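Local structure of toxin-antitoxin system antitoxin MntA family (Shewanella oneidensis MR-1, 6M6U) at residues K11-R14 against D15-K19; R76-T80 against V81-Q85. The protein neutralises the toxin HepT of its type VII toxin-antitoxin system, mostly by building a chain of three AMP units from ATP on a toxin tyrosine. The protein carries 2 engineered substitutions. All coordinates share one frame; numbering follows the deposited sequence.

Interaction 1. Residues K11-R14 against D15-K19; sequences KLLR and DNIPK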
loop_
_atom_site.group_PDB
_atom_site.type_symbol
_atom_site.label_atom_id
_atom_site.label_comp_id
_atom_site.label_asym_id
_atom_site.label_seq_id
_atom_site.Cartn_x
_atom_site.Cartn_y
_atom_site.Cartn_z
ATOM N N LYS E 11 -16.074 -25.324 11.561
ATOM C CA LYS E 11 -17.281 -24.910 12.268
ATOM C C LYS E 11 -17.747 -23.532 11.808
ATOM O O LYS E 11 -18.932 -23.332 11.518
ATOM C CB LYS E 11 -17.050 -24.921 13.778
ATOM C CG LYS E 11 -18.225 -24.341 14.548
ATOM C CD LYS E 11 -18.111 -24.545 16.047
ATOM C CE LYS E 11 -19.321 -23.944 16.749
ATOM N NZ LYS E 11 -20.593 -24.362 16.078
ATOM N N LEU E 12 -16.821 -22.572 11.731
ATOM C CA LEU E 12 -17.183 -21.212 11.334
ATOM C C LEU E 12 -17.842 -21.180 9.960
ATOM O O LEU E 12 -18.853 -20.495 9.766
ATOM C CB LEU E 12 -15.946 -20.318 11.341
ATOM C CG LEU E 12 -15.507 -19.830 12.717
ATOM C CD1 LEU E 12 -14.131 -19.181 12.622
ATOM C CD2 LEU E 12 -16.529 -18.841 13.262
ATOM N N LEU E 13 -17.281 -21.906 8.992
ATOM C CA LEU E 13 -17.854 -21.898 7.649
ATOM C C LEU E 13 -19.174 -22.659 7.606
ATOM O O LEU E 13 -20.132 -22.209 6.969
ATOM C CB LEU E 13 -16.860 -22.483 6.645
ATOM C CG LEU E 13 -15.526 -21.742 6.512
ATOM C CD1 LEU E 13 -14.576 -22.517 5.610
ATOM C CD2 LEU E 13 -15.736 -20.325 5.988
ATOM N N ARG E 14 -19.247 -23.812 8.274
ATOM C CA ARG E 14 -20.508 -24.544 8.336
ATOM C C ARG E 14 -21.604 -23.694 8.963
ATOM O O ARG E 14 -22.734 -23.654 8.462
ATOM C CB ARG E 14 -20.324 -25.840 9.119
ATOM C CG ARG E 14 -19.542 -26.895 8.377
ATOM C CD ARG E 14 -20.419 -28.094 8.095
ATOM N NE ARG E 14 -20.527 -28.977 9.249
ATOM C CZ ARG E 14 -21.546 -29.802 9.464
ATOM N NH1 ARG E 14 -22.559 -29.849 8.606
ATOM N NH2 ARG E 14 -21.558 -30.575 10.541
ATOM N N ASP E 15 -21.282 -22.992 10.053
ATOM C CA ASP E 15 -22.265 -22.157 10.731
ATOM C C ASP E 15 -22.682 -20.948 9.909
ATOM O O ASP E 15 -23.751 -20.389 10.168
ATOM C CB ASP E 15 -21.722 -21.667 12.078
ATOM C CG ASP E 15 -21.495 -22.793 13.070
ATOM O OD1 ASP E 15 -21.822 -23.957 12.751
ATOM O OD2 ASP E 15 -20.993 -22.508 14.180
ATOM N N ASN E 16 -21.871 -20.522 8.935
ATOM C CA ASN E 16 -22.121 -19.269 8.234
ATOM C C ASN E 16 -22.460 -19.416 6.756
ATOM O O ASN E 16 -22.912 -18.439 6.151
ATOM C CB ASN E 16 -20.913 -18.329 8.378
ATOM C CG ASN E 16 -20.854 -17.661 9.736
ATOM O OD1 ASN E 16 -21.429 -16.594 9.937
ATOM N ND2 ASN E 16 -20.158 -18.284 10.675
ATOM N N ILE E 17 -22.268 -20.585 6.155
ATOM C CA ILE E 17 -22.530 -20.728 4.723
ATOM C C ILE E 17 -23.652 -21.733 4.495
ATOM O O ILE E 17 -23.481 -22.927 4.773
ATOM C CB ILE E 17 -21.263 -21.144 3.960
ATOM C CG1 ILE E 17 -20.166 -20.098 4.145
ATOM C CG2 ILE E 17 -21.577 -21.311 2.481
ATOM C CD1 ILE E 17 -18.853 -20.461 3.493
ATOM N N PRO E 18 -24.803 -21.302 3.984
ATOM C CA PRO E 18 -25.883 -22.255 3.707
ATOM C C PRO E 18 -25.506 -23.222 2.597
ATOM O O PRO E 18 -24.863 -22.846 1.612
ATOM C CB PRO E 18 -27.051 -21.355 3.284
ATOM C CG PRO E 18 -26.398 -20.113 2.773
ATOM C CD PRO E 18 -25.172 -19.921 3.625
ATOM N N LYS E 19 -25.914 -24.480 2.769
ATOM C CA LYS E 19 -25.749 -25.516 1.746
ATOM C C LYS E 19 -24.288 -25.666 1.331
ATOM O O LYS E 19 -23.973 -25.861 0.154
ATOM C CB LYS E 19 -26.632 -25.233 0.531
ATOM C CG LYS E 19 -28.111 -25.168 0.848
ATOM C CD LYS E 19 -28.866 -24.509 -0.281
ATOM C CE LYS E 19 -28.373 -23.086 -0.488
ATOM N NZ LYS E 19 -28.735 -22.577 -1.832
#
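K11 and D15, one turn apart, open the C-terminal turn of helix 6-16, the first helix of a nucleotidyltransferase domain of the polymerase beta family. Theirs is an i to i+4 salt bridge: the lysine chain is extended from chi1 (173°) through chi3 and bends only at its last torsion, which brings NZ to 2.7 Å from D15 OD2, on the syn lone pair of that oxygen. Backbone bonds then show how a helix runs out. D15 N still bonds K11 O in the regular helical way, but L13 O takes two donors, I17 N at 2.8 Å, nearly in line with the C=O bond but with its N-H...O angle bent to 134°, and N16 N at 3.1 Å from above the carbonyl plane. Apolar packing across the turn comes from L13 and I17, where L13 CD2 lies 4.0 Å from I17 CD1, the two side chains running side by side; both also touch V44 of strand 40-46 and L58 of helix 52-66, so the turn packs against both the sheet and that helix. The side chain of N16 makes the remaining polar link by folding back along the helix: its ND2 donates to L12 O at 2.7 Å, with an N-H...O angle of 167° and the acceptor almost in the amide plane.

Interaction 2. Residues R76-T80 against V81-Q85; sequences RSAST and VLCQQ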
loop_
_atom_site.group_PDB
_atom_site.type_symbol
_atom_site.label_atom_id
_atom_site.label_comp_id
_atom_site.label_asym_id
_atom_site.label_seq_id
_atom_site.Cartn_x
_atom_site.Cartn_y
_atom_site.Cartn_z
ATOM N N ARG E 76 -17.304 -21.325 -6.758
ATOM C CA ARG E 76 -18.326 -21.278 -7.796
ATOM C C ARG E 76 -18.141 -20.094 -8.739
ATOM O O ARG E 76 -18.641 -20.135 -9.866
ATOM C CB ARG E 76 -19.718 -21.245 -7.156
ATOM C CG ARG E 76 -20.848 -21.575 -8.116
ATOM C CD ARG E 76 -22.160 -21.838 -7.381
ATOM N NE ARG E 76 -22.168 -23.129 -6.701
ATOM C CZ ARG E 76 -22.316 -24.298 -7.324
ATOM N NH1 ARG E 76 -22.458 -24.333 -8.644
ATOM N NH2 ARG E 76 -22.315 -25.434 -6.632
ATOM N N SER E 77 -17.427 -19.053 -8.316
ATOM C CA SER E 77 -17.116 -17.931 -9.188
ATOM C C SER E 77 -15.622 -17.775 -9.440
ATOM O O SER E 77 -15.223 -16.865 -10.176
ATOM C CB SER E 77 -17.673 -16.626 -8.606
ATOM O OG SER E 77 -16.944 -16.240 -7.455
ATOM N N ALA E 78 -14.791 -18.633 -8.860
ATOM C CA ALA E 78 -13.352 -18.506 -9.010
ATOM C C ALA E 78 -12.913 -18.862 -10.430
ATOM O O ALA E 78 -13.590 -19.593 -11.163
ATOM C CB ALA E 78 -12.634 -19.401 -8.003
ATOM N N SER E 79 -11.743 -18.345 -10.801
ATOM C CA SER E 79 -11.176 -18.598 -12.113
ATOM C C SER E 79 -10.846 -20.082 -12.279
ATOM O O SER E 79 -10.753 -20.841 -11.311
ATOM C CB SER E 79 -9.917 -17.757 -12.315
ATOM O OG SER E 79 -8.804 -18.423 -11.745
ATOM N N THR E 80 -10.661 -20.495 -13.532
ATOM C CA THR E 80 -10.294 -21.885 -13.795
ATOM C C THR E 80 -8.881 -22.184 -13.312
ATOM O O THR E 80 -8.613 -23.274 -12.794
ATOM C CB THR E 80 -10.435 -22.189 -15.285
ATOM O OG1 THR E 80 -11.783 -21.943 -15.677
ATOM C CG2 THR E 80 -10.120 -23.651 -15.556
ATOM N N VAL E 81 -7.964 -21.229 -13.488
ATOM C CA VAL E 81 -6.617 -21.353 -12.934
ATOM C C VAL E 81 -6.677 -21.602 -11.432
ATOM O O VAL E 81 -6.042 -22.528 -10.908
ATOM C CB VAL E 81 -5.795 -20.092 -13.256
ATOM C CG1 VAL E 81 -4.567 -20.009 -12.357
ATOM C CG2 VAL E 81 -5.401 -20.081 -14.725
ATOM N N LEU E 82 -7.448 -20.778 -10.716
ATOM C CA LEU E 82 -7.509 -20.909 -9.263
ATOM C C LEU E 82 -8.175 -22.216 -8.848
ATOM O O LEU E 82 -7.712 -22.881 -7.913
ATOM C CB LEU E 82 -8.237 -19.712 -8.650
ATOM C CG LEU E 82 -8.274 -19.671 -7.117
ATOM C CD1 LEU E 82 -6.894 -19.931 -6.521
ATOM C CD2 LEU E 82 -8.796 -18.318 -6.658
ATOM N N CYS E 83 -9.255 -22.610 -9.526
ATOM C CA CYS E 83 -9.870 -23.897 -9.214
ATOM C C CYS E 83 -8.884 -25.041 -9.414
ATOM O O CYS E 83 -8.870 -26.000 -8.634
ATOM C CB CYS E 83 -11.124 -24.107 -10.063
ATOM S SG CYS E 83 -12.541 -23.116 -9.538
ATOM N N GLN E 84 -8.048 -24.959 -10.453
ATOM C CA GLN E 84 -7.050 -26.000 -10.676
ATOM C C GLN E 84 -6.041 -26.054 -9.533
ATOM O O GLN E 84 -5.647 -27.143 -9.094
ATOM C CB GLN E 84 -6.343 -25.765 -12.012
ATOM C CG GLN E 84 -5.140 -26.667 -12.274
ATOM C CD GLN E 84 -5.519 -28.034 -12.834
ATOM O OE1 GLN E 84 -6.697 -28.382 -12.930
ATOM N NE2 GLN E 84 -4.514 -28.809 -13.222
ATOM N N GLN E 85 -5.612 -24.892 -9.033
ATOM C CA GLN E 85 -4.662 -24.881 -7.922
ATOM C C GLN E 85 -5.262 -25.541 -6.686
ATOM O O GLN E 85 -4.615 -26.369 -6.032
ATOM C CB GLN E 85 -4.219 -23.452 -7.606
ATOM C CG GLN E 85 -3.192 -23.398 -6.470
ATOM C CD GLN E 85 -2.879 -21.984 -5.990
ATOM O OE1 GLN E 85 -3.241 -20.992 -6.625
ATOM N NE2 GLN E 85 -2.199 -21.893 -4.855
#
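S79 meets L82 at the start of helix 80-89 through a side-chain bond: OG accepts from L82 N at 2.9 Å, with an N-H...O angle of 166°. The serine occupies the N-cap position, and its chi1 of 84° sets OG between the backbone N and the carbonyl carbon, facing the first turn, where it supplies an acceptor to an amide that has no preceding helical carbonyl. The next two amides are served by the backbone. C83 N reaches S79 O at 2.9 Å, so one serine satisfies two successive donors, and Q84 N reaches T80 O at the same distance; Q85 N follows with V81 O. C83 SG lies 3.4 Å from S79 O. On the apolar side, A78 CB packs against C83 SG at 4.0 Å and, more loosely, against L82 CD2 at 4.2 Å; A78 and L82 both rest on V73 of strand 70-74. Toward the toxin, S79 and V81 pack on Q67 of a HepT chain, with which V81 also forms backbone hydrogen bonds. The side chain of L82 is about 6 Å from that of the magnesium ligand D71, which places this serine N-cap on the strand-to-helix connection beside the metal site of the nucleotidyltransferase fold.

Interactions 1 and 2 illustrate a helix end and a helix start, on different helices: residues 11-19 carry the chain out of helix 6-16, whereas 76-85 lead it into helix 80-89. Their centres lie 21 Å apart, on opposite sides of the chain's centre, and they do not touch. Both are partly buried, but interaction 1 is the more peripheral, with an exposed charged pair and no other protein chain of the assembly touching it. Interaction 2 sits nearer the middle, uses neutral side chains and meets toxin chains. At the first end carbonyls take side-chain or doubled donors; at the second a hydroxyl serves a first-turn amide. Both touch strand 20-26; interaction 1 adds strand 40-46, interaction 2 strand 70-74.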